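Local coordinates for protein peptidoglycan D,D-transpeptidase PbpA (PDB 3UN7) that probably cross-links the peptidoglycan of the mycobacterial cell wall as a penicillin-binding transpeptidase and helps to regulate cell length, at residues Ser148-Asp153 against Asn175-Leu180; Asn155-His160 against Gln167-Leu172; Glu53-Val58 against Ile109-Gln114. All coordinates share one frame; numbering follows the deposited sequence.

The three contacts gather around the place where strand 143-149, an outer strand of the antiparallel transpeptidase sheet, meets the N-terminal region. Along the chain, contact 3 closes before contact 1 opens, and contact 2 is nested inside the loop that contact 1 closes. Contacts 1 and 2 have centres about 13 Å apart and are joined by Leu172 of contact 2, which packs on Tyr152, Pro179 and Leu180 of contact 1. Contact 3, centred about 15 Å from contact 1, meets it through helix 52-59, where Ser151 OG reaches Glu53 O. The transpeptidase domain is thereby joined to the dimerisation region, away from the probable active-site serine.

Contact 1. Residues Ser148-Asp153 against Asn175-Leu180; sequences SSPSYD and NPASPL
Tyr152 and Leu180 form a CH-pi contact where the loop leaving strand 143-149, edge strand of the antiparallel transpeptidase sheet, runs beside the loop that follows helix 162-174. The close-packed part is the aromatic end. Leu180 presents a single methyl, CD2, which stands 3.7 Å from the centroid of the Tyr152 ring and only 5° off its normal, and the two side chains cross at about a right angle. Tyrosine CG takes the position between backbone N and carbonyl carbon (chi1 69°), which lays the ring beneath that methyl. Pro179 wedges in next to it: its CB approaches Ser151 O to 3.3 Å, while its carbonyl O comes to the ring edge, 3.5 Å from Tyr152 CD2. Proline suits this site because its compact ring can lie against backbone as well as side chain, and Leu172 and Ala56 cover further parts of the cluster.

Toward Pro150 the contact is more open to solvent. This residue follows a cis peptide bond, and its ring touches Arg183 as well as Pro179 CB. Across from it a type I beta turn, Asn175 to Ser178, carries Ala177, whose small methyl fits against CG of the puckered proline ring. An Asx turn firms that turn from within, Ala177 N donating to Asn175 OD1 at 2.9 Å. The closest touch of Pro150 with Ala177 is CG to CB, 3.8 Å.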
loop_
_atom_site.group_PDB
_atom_site.type_symbol
_atom_site.label_atom_id
_atom_site.label_comp_id
_atom_site.label_asym_id
_atom_site.label_seq_id
_atom_site.Cartn_x
_atom_site.Cartn_y
_atom_site.Cartn_z
ATOM N N SER A 148 -7.925 0.954 -4.243
ATOM C CA SER A 148 -8.700 1.241 -3.032
ATOM C C SER A 148 -10.131 0.769 -3.267
ATOM O O SER A 148 -10.636 0.843 -4.394
ATOM C CB SER A 148 -8.641 2.739 -2.691
ATOM O OG SER A 148 -9.155 2.986 -1.386
ATOM N N SER A 149 -10.773 0.255 -2.220
ATOM C CA SER A 149 -12.111 -0.318 -2.345
ATOM C C SER A 149 -12.895 -0.029 -1.051
ATOM O O SER A 149 -12.340 -0.151 0.044
ATOM C CB SER A 149 -12.005 -1.824 -2.619
ATOM O OG SER A 149 -13.266 -2.434 -2.837
ATOM N N PRO A 150 -14.165 0.413 -1.160
ATOM C CA PRO A 150 -14.918 0.710 -2.381
ATOM C C PRO A 150 -14.300 1.926 -3.072
ATOM O O PRO A 150 -13.515 2.643 -2.459
ATOM C CB PRO A 150 -16.328 1.046 -1.859
ATOM C CG PRO A 150 -16.105 1.530 -0.446
ATOM C CD PRO A 150 -14.964 0.671 0.056
ATOM N N SER A 151 -14.633 2.136 -4.341
ATOM C CA SER A 151 -14.171 3.316 -5.062
ATOM C C SER A 151 -15.401 4.058 -5.572
ATOM O O SER A 151 -16.518 3.746 -5.169
ATOM C CB SER A 151 -13.235 2.912 -6.195
ATOM O OG SER A 151 -12.519 4.033 -6.690
ATOM N N TYR A 152 -15.203 5.040 -6.443
ATOM C CA TYR A 152 -16.288 5.877 -6.934
ATOM C C TYR A 152 -16.038 6.169 -8.405
ATOM O O TYR A 152 -14.956 5.898 -8.920
ATOM C CB TYR A 152 -16.347 7.191 -6.151
ATOM C CG TYR A 152 -15.184 8.096 -6.434
ATOM C CD1 TYR A 152 -15.305 9.157 -7.343
ATOM C CD2 TYR A 152 -13.943 7.876 -5.833
ATOM C CE1 TYR A 152 -14.222 9.970 -7.646
ATOM C CE2 TYR A 152 -12.860 8.692 -6.122
ATOM C CZ TYR A 152 -13.005 9.729 -7.032
ATOM O OH TYR A 152 -11.931 10.544 -7.303
ATOM N N ASP A 153 -17.021 6.760 -9.061
ATOM C CA ASP A 153 -16.909 7.054 -10.487
ATOM C C ASP A 153 -16.593 8.545 -10.709
ATOM O O ASP A 153 -17.477 9.383 -10.577
ATOM C CB ASP A 153 -18.218 6.645 -11.169
ATOM C CG ASP A 153 -18.227 6.931 -12.652
ATOM O OD1 ASP A 153 -17.219 7.430 -13.187
ATOM O OD2 ASP A 153 -19.259 6.625 -13.292
ATOM N N ASN A 175 -21.720 8.692 2.419
ATOM C CA ASN A 175 -21.460 7.258 2.371
ATOM C C ASN A 175 -20.490 6.846 3.479
ATOM O O ASN A 175 -19.320 7.253 3.469
ATOM C CB ASN A 175 -20.914 6.854 0.988
ATOM C CG ASN A 175 -20.792 5.336 0.803
ATOM O OD1 ASN A 175 -20.507 4.593 1.740
ATOM N ND2 ASN A 175 -21.005 4.879 -0.420
ATOM N N PRO A 176 -20.965 6.031 4.437
ATOM C CA PRO A 176 -20.112 5.701 5.581
ATOM C C PRO A 176 -18.871 4.872 5.226
ATOM O O PRO A 176 -17.904 4.863 5.990
ATOM C CB PRO A 176 -21.051 4.922 6.520
ATOM C CG PRO A 176 -22.137 4.413 5.644
ATOM C CD PRO A 176 -22.284 5.372 4.510
ATOM N N ALA A 177 -18.887 4.195 4.080
ATOM C CA ALA A 177 -17.685 3.489 3.587
ATOM C C ALA A 177 -16.623 4.413 2.931
ATOM O O ALA A 177 -15.550 3.947 2.514
ATOM C CB ALA A 177 -18.085 2.361 2.637
ATOM N N SER A 178 -16.930 5.708 2.837
ATOM C CA SER A 178 -15.998 6.720 2.308
ATOM C C SER A 178 -15.241 6.300 1.037
ATOM O O SER A 178 -14.025 6.169 1.047
ATOM C CB SER A 178 -15.011 7.165 3.399
ATOM O OG SER A 178 -14.345 8.347 2.980
ATOM N N PRO A 179 -15.959 6.095 -0.073
ATOM C CA PRO A 179 -15.273 5.649 -1.304
ATOM C C PRO A 179 -14.334 6.697 -1.913
ATOM O O PRO A 179 -13.457 6.351 -2.695
ATOM C CB PRO A 179 -16.420 5.299 -2.243
ATOM C CG PRO A 179 -17.566 6.094 -1.751
ATOM C CD PRO A 179 -17.408 6.269 -0.275
ATOM N N LEU A 180 -14.488 7.961 -1.522
ATOM C CA LEU A 180 -13.560 8.998 -1.946
ATOM C C LEU A 180 -12.161 8.795 -1.361
ATOM O O LEU A 180 -11.165 9.261 -1.919
ATOM C CB LEU A 180 -14.114 10.380 -1.579
ATOM C CG LEU A 180 -15.243 10.909 -2.483
ATOM C CD1 LEU A 180 -15.837 12.176 -1.875
ATOM C CD2 LEU A 180 -14.734 11.205 -3.900
#

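Contact 2. Residues Asn155-His160 against Gln167-Leu172; sequences NLLASH and QAWQRL
Two successive helices of the transpeptidase domain joined by a short loop, helix 154-157 and helix 162-174, are held together here by Leu156 and Leu157 packing on Ala168, the residue whose backbone comes nearest. The first helix is weakly bonded, barely one turn long, and its two consecutive leucines both rest on the alanine methyl: Leu156 CB reaches Ala168 CB at 3.8 Å, and Leu157 CD2 meets the same Ala168 CB at 4.0 Å. Alanine suits the spot because a lone methyl lets both leucines come close to the longer helix.

Leu157 is the more deeply buried of the pair. Its first torsion (chi1 -64°) carries CG toward the longer helix, and the branching there, with chi2 at 179°, parts the two methyls. CD2 stays on Ala168, whereas Leu157 CD1 touches both Leu172 CD1, at 4.2 Å, and Trp169 CE3. The indole is met at its rim, with the methyl lying near the ring plane, and it stacks in turn on Tyr66; Phe61 touches both Leu157 and Trp169. A large, flat residue therefore bridges the helix pair to aromatic groups of the N-terminal region.

On the exposed side Arg171 bends at chi3 and folds back, laying a guanidinium face over the backbone of its own helix at Gln167 and Ala168. The guanidinium edge only abuts the leucine, Arg171 NH1 lying 4.0 Å from Leu156 CD1.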
loop_
_atom_site.group_PDB
_atom_site.type_symbol
_atom_site.label_atom_id
_atom_site.label_comp_id
_atom_site.label_asym_id
_atom_site.label_seq_id
_atom_site.Cartn_x
_atom_site.Cartn_y
_atom_site.Cartn_z
ATOM N N ASN A 155 -16.433 10.141 -13.276
ATOM C CA ASN A 155 -17.286 10.702 -14.342
ATOM C C ASN A 155 -18.427 11.517 -13.772
ATOM O O ASN A 155 -18.886 12.472 -14.395
ATOM C CB ASN A 155 -17.830 9.613 -15.271
ATOM C CG ASN A 155 -16.744 9.007 -16.122
ATOM O OD1 ASN A 155 -16.183 9.684 -16.989
ATOM N ND2 ASN A 155 -16.407 7.736 -15.858
ATOM N N LEU A 156 -18.878 11.135 -12.582
ATOM C CA LEU A 156 -19.923 11.869 -11.868
ATOM C C LEU A 156 -19.557 13.313 -11.557
ATOM O O LEU A 156 -20.385 14.238 -11.724
ATOM C CB LEU A 156 -20.252 11.150 -10.559
ATOM C CG LEU A 156 -21.121 9.888 -10.674
ATOM C CD1 LEU A 156 -21.225 9.160 -9.310
ATOM C CD2 LEU A 156 -22.510 10.199 -11.241
ATOM N N LEU A 157 -18.328 13.498 -11.076
ATOM C CA LEU A 157 -17.816 14.815 -10.700
ATOM C C LEU A 157 -17.319 15.615 -11.911
ATOM O O LEU A 157 -17.220 16.834 -11.849
ATOM C CB LEU A 157 -16.767 14.676 -9.582
ATOM C CG LEU A 157 -17.477 14.108 -8.334
ATOM C CD1 LEU A 157 -16.543 13.890 -7.150
ATOM C CD2 LEU A 157 -18.631 15.009 -7.912
ATOM N N ALA A 158 -17.089 14.923 -13.023
ATOM C CA ALA A 158 -16.737 15.555 -14.287
ATOM C C ALA A 158 -17.980 15.987 -15.099
ATOM O O ALA A 158 -17.863 16.578 -16.182
ATOM C CB ALA A 158 -15.855 14.615 -15.103
ATOM N N SER A 159 -19.169 15.724 -14.565
ATOM C CA SER A 159 -20.388 16.187 -15.213
ATOM C C SER A 159 -20.411 17.705 -15.320
ATOM O O SER A 159 -19.942 18.410 -14.435
ATOM C CB SER A 159 -21.620 15.711 -14.470
ATOM O OG SER A 159 -22.780 16.258 -15.060
ATOM N N HIS A 160 -20.959 18.221 -16.406
ATOM C CA HIS A 160 -21.081 19.674 -16.516
ATOM C C HIS A 160 -22.369 20.183 -15.911
ATOM O O HIS A 160 -22.578 21.392 -15.834
ATOM C CB HIS A 160 -20.902 20.140 -17.968
ATOM C CG HIS A 160 -19.499 19.977 -18.462
ATOM N ND1 HIS A 160 -19.051 20.543 -19.636
ATOM C CD2 HIS A 160 -18.439 19.320 -17.928
ATOM C CE1 HIS A 160 -17.779 20.235 -19.812
ATOM N NE2 HIS A 160 -17.380 19.493 -18.790
ATOM N N GLN A 167 -25.072 16.356 -6.214
ATOM C CA GLN A 167 -25.708 15.153 -5.682
ATOM C C GLN A 167 -24.705 14.024 -5.483
ATOM O O GLN A 167 -24.700 13.390 -4.431
ATOM C CB GLN A 167 -26.886 14.711 -6.553
ATOM C CG GLN A 167 -28.191 15.410 -6.188
ATOM C CD GLN A 167 -29.265 15.286 -7.261
ATOM O OE1 GLN A 167 -29.108 14.540 -8.236
ATOM N NE2 GLN A 167 -30.363 16.033 -7.093
ATOM N N ALA A 168 -23.836 13.796 -6.472
ATOM C CA ALA A 168 -22.730 12.837 -6.316
ATOM C C ALA A 168 -21.850 13.191 -5.125
ATOM O O ALA A 168 -21.472 12.321 -4.341
ATOM C CB ALA A 168 -21.887 12.753 -7.586
ATOM N N TRP A 169 -21.525 14.475 -5.004
ATOM C CA TRP A 169 -20.692 14.963 -3.915
ATOM C C TRP A 169 -21.307 14.637 -2.543
ATOM O O TRP A 169 -20.616 14.140 -1.655
ATOM C CB TRP A 169 -20.466 16.468 -4.061
ATOM C CG TRP A 169 -19.480 17.028 -3.093
ATOM C CD1 TRP A 169 -19.746 17.828 -2.013
ATOM C CD2 TRP A 169 -18.065 16.815 -3.098
ATOM N NE1 TRP A 169 -18.575 18.133 -1.356
ATOM C CE2 TRP A 169 -17.531 17.524 -2.003
ATOM C CE3 TRP A 169 -17.194 16.095 -3.929
ATOM C CZ2 TRP A 169 -16.162 17.541 -1.719
ATOM C CZ3 TRP A 169 -15.836 16.104 -3.638
ATOM C CH2 TRP A 169 -15.334 16.827 -2.550
ATOM N N GLN A 170 -22.606 14.889 -2.408
ATOM C CA GLN A 170 -23.350 14.658 -1.162
ATOM C C GLN A 170 -23.492 13.163 -0.850
ATOM O O GLN A 170 -23.268 12.743 0.297
ATOM C CB GLN A 170 -24.715 15.364 -1.245
ATOM C CG GLN A 170 -25.721 15.022 -0.149
ATOM C CD GLN A 170 -26.894 14.210 -0.679
ATOM O OE1 GLN A 170 -26.763 13.454 -1.652
ATOM N NE2 GLN A 170 -28.051 14.370 -0.051
ATOM N N ARG A 171 -23.840 12.367 -1.866
ATOM C CA ARG A 171 -23.897 10.903 -1.735
ATOM C C ARG A 171 -22.557 10.311 -1.272
ATOM O O ARG A 171 -22.525 9.489 -0.366
ATOM C CB ARG A 171 -24.331 10.239 -3.054
ATOM C CG ARG A 171 -25.808 10.415 -3.440
ATOM C CD ARG A 171 -26.122 9.700 -4.770
ATOM N NE ARG A 171 -26.317 10.614 -5.911
ATOM C CZ ARG A 171 -25.571 10.635 -7.015
ATOM N NH1 ARG A 171 -24.547 9.798 -7.160
ATOM N NH2 ARG A 171 -25.850 11.498 -7.989
ATOM N N LEU A 172 -21.459 10.737 -1.889
ATOM C CA LEU A 172 -20.129 10.213 -1.562
ATOM C C LEU A 172 -19.677 10.658 -0.173
ATOM O O LEU A 172 -19.091 9.880 0.587
ATOM C CB LEU A 172 -19.096 10.625 -2.634
ATOM C CG LEU A 172 -19.282 10.031 -4.043
ATOM C CD1 LEU A 172 -18.368 10.670 -5.100
ATOM C CD2 LEU A 172 -19.123 8.515 -4.045
#

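Contact 3. Residues Glu53-Val58 against Ile109-Gln114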
loop_
_atom_site.group_PDB
_atom_site.type_symbol
_atom_site.label_atom_id
_atom_site.label_comp_id
_atom_site.label_asym_id
_atom_site.label_seq_id
_atom_site.Cartn_x
_atom_site.Cartn_y
_atom_site.Cartn_z
ATOM N N GLU A 53 -13.879 3.508 -11.620
ATOM C CA GLU A 53 -13.722 3.088 -10.211
ATOM C C GLU A 53 -12.341 2.477 -9.968
ATOM O O GLU A 53 -11.686 2.748 -8.942
ATOM C CB GLU A 53 -14.832 2.113 -9.768
ATOM C CG GLU A 53 -16.236 2.704 -9.829
ATOM C CD GLU A 53 -17.291 1.853 -9.123
ATOM O OE1 GLU A 53 -16.940 0.832 -8.494
ATOM O OE2 GLU A 53 -18.491 2.215 -9.193
ATOM N N VAL A 54 -11.898 1.666 -10.927
ATOM C CA VAL A 54 -10.614 0.991 -10.830
ATOM C C VAL A 54 -9.453 1.976 -10.653
ATOM O O VAL A 54 -8.627 1.784 -9.751
ATOM C CB VAL A 54 -10.336 0.094 -12.043
ATOM C CG1 VAL A 54 -8.938 -0.523 -11.931
ATOM C CG2 VAL A 54 -11.403 -0.998 -12.148
ATOM N N TYR A 55 -9.402 3.020 -11.489
ATOM C CA TYR A 55 -8.271 3.979 -11.455
ATOM C C TYR A 55 -8.526 5.283 -10.700
ATOM O O TYR A 55 -7.671 6.157 -10.689
ATOM C CB TYR A 55 -7.771 4.290 -12.881
ATOM C CG TYR A 55 -7.215 3.064 -13.558
ATOM C CD1 TYR A 55 -8.033 2.267 -14.353
ATOM C CD2 TYR A 55 -5.877 2.689 -13.389
ATOM C CE1 TYR A 55 -7.542 1.107 -14.989
ATOM C CE2 TYR A 55 -5.368 1.540 -14.033
ATOM C CZ TYR A 55 -6.218 0.760 -14.809
ATOM O OH TYR A 55 -5.763 -0.367 -15.416
ATOM N N ALA A 56 -9.691 5.427 -10.069
ATOM C CA ALA A 56 -9.970 6.632 -9.270
ATOM C C ALA A 56 -8.854 7.019 -8.278
ATOM O O ALA A 56 -8.521 8.188 -8.169
ATOM C CB ALA A 56 -11.314 6.524 -8.561
ATOM N N PRO A 57 -8.267 6.042 -7.552
ATOM C CA PRO A 57 -7.169 6.378 -6.644
ATOM C C PRO A 57 -5.939 6.964 -7.352
ATOM O O PRO A 57 -5.130 7.644 -6.710
ATOM C CB PRO A 57 -6.810 5.013 -6.035
ATOM C CG PRO A 57 -8.096 4.262 -6.063
ATOM C CD PRO A 57 -8.612 4.612 -7.441
ATOM N N VAL A 58 -5.814 6.685 -8.655
ATOM C CA VAL A 58 -4.714 7.192 -9.448
ATOM C C VAL A 58 -5.128 8.502 -10.132
ATOM O O VAL A 58 -4.454 9.510 -9.976
ATOM C CB VAL A 58 -4.219 6.137 -10.490
ATOM C CG1 VAL A 58 -3.164 6.745 -11.431
ATOM C CG2 VAL A 58 -3.647 4.928 -9.793
ATOM N N ILE A 109 1.727 2.758 -13.460
ATOM C CA ILE A 109 0.732 1.716 -13.189
ATOM C C ILE A 109 0.740 0.690 -14.312
ATOM O O ILE A 109 0.759 1.053 -15.486
ATOM C CB ILE A 109 -0.708 2.317 -13.034
ATOM C CG1 ILE A 109 -0.794 3.250 -11.812
ATOM C CG2 ILE A 109 -1.786 1.208 -12.926
ATOM C CD1 ILE A 109 -0.702 2.554 -10.460
ATOM N N ASN A 110 0.730 -0.590 -13.945
ATOM C CA ASN A 110 0.534 -1.661 -14.918
ATOM C C ASN A 110 -0.953 -2.038 -14.867
ATOM O O ASN A 110 -1.408 -2.539 -13.851
ATOM C CB ASN A 110 1.441 -2.859 -14.570
ATOM C CG ASN A 110 1.314 -4.009 -15.561
ATOM O OD1 ASN A 110 0.231 -4.284 -16.086
ATOM N ND2 ASN A 110 2.428 -4.697 -15.810
ATOM N N PRO A 111 -1.712 -1.763 -15.947
ATOM C CA PRO A 111 -3.152 -1.980 -15.985
ATOM C C PRO A 111 -3.556 -3.414 -15.633
ATOM O O PRO A 111 -4.543 -3.602 -14.927
ATOM C CB PRO A 111 -3.504 -1.656 -17.443
ATOM C CG PRO A 111 -2.510 -0.622 -17.811
ATOM C CD PRO A 111 -1.241 -1.176 -17.216
ATOM N N ARG A 112 -2.783 -4.398 -16.099
ATOM C CA ARG A 112 -3.013 -5.814 -15.770
ATOM C C ARG A 112 -2.962 -6.031 -14.266
ATOM O O ARG A 112 -3.803 -6.734 -13.706
ATOM C CB ARG A 112 -1.977 -6.716 -16.442
ATOM C CG ARG A 112 -1.987 -6.653 -17.952
ATOM C CD ARG A 112 -1.045 -7.679 -18.563
ATOM N NE ARG A 112 -1.760 -8.882 -18.996
ATOM C CZ ARG A 112 -1.753 -9.366 -20.240
ATOM N NH1 ARG A 112 -1.048 -8.768 -21.197
ATOM N NH2 ARG A 112 -2.445 -10.466 -20.525
ATOM N N ILE A 113 -1.995 -5.400 -13.607
ATOM C CA ILE A 113 -1.843 -5.568 -12.167
ATOM C C ILE A 113 -2.965 -4.828 -11.423
ATOM O O ILE A 113 -3.621 -5.402 -10.566
ATOM C CB ILE A 113 -0.436 -5.140 -11.682
ATOM C CG1 ILE A 113 0.637 -5.875 -12.505
ATOM C CG2 ILE A 113 -0.238 -5.445 -10.172
ATOM C CD1 ILE A 113 2.069 -5.453 -12.158
ATOM N N GLN A 114 -3.197 -3.567 -11.781
ATOM C CA GLN A 114 -4.277 -2.772 -11.180
ATOM C C GLN A 114 -5.631 -3.503 -11.285
ATOM O O GLN A 114 -6.371 -3.590 -10.301
ATOM C CB GLN A 114 -4.359 -1.405 -11.864
ATOM C CG GLN A 114 -5.397 -0.472 -11.254
ATOM C CD GLN A 114 -4.830 0.384 -10.141
ATOM O OE1 GLN A 114 -3.651 0.294 -9.829
ATOM N NE2 GLN A 114 -5.670 1.235 -9.549
#
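Tyr55 lays its ring along the side chain of Gln114, the two running past each other in opposite directions with ring and amide planes only 12° apart. The touching atoms are Tyr55 CE2 and Gln114 CG, 3.4 Å apart, so it is the aliphatic part of the glutamine that meets the ring. Ile109 CG2 abuts the ring edge 3.8 Å from Tyr55 CE2, near the ring plane. The phenol end reaches the start of helix 111-123, where Tyr55 OH lies 3.3 Å from Pro111 CB.

Gln114 has CG anti to the backbone N and is turned at the second torsion (chi2 90°), a shape that swings the amide to the backbone of helix 52-59. Here Gln114 NE2 donates to Val54 O at 3.0 Å with an N-H...O angle of 158°. The acceptor lies in the amide plane of Gln114, but the nitrogen stands well above the carbonyl plane, so the bond does not follow a lone pair. Val54 CG1 packs on Gln114 CG at 3.6 Å and also covers the rim of one face of the tyrosine ring. At the far end two branched aliphatic side chains touch, Val58 CG2 on Ile109 CD1 at 3.8 Å.

The glutamine nitrogen also donates to Leu146 O on strand 143-149. With two backbone carbonyls gripping NE2, a buried polar group is satisfied without bringing in a charge, and a neutral amide with an apolar stem can join the helix of the dimerisation region to the transpeptidase sheet.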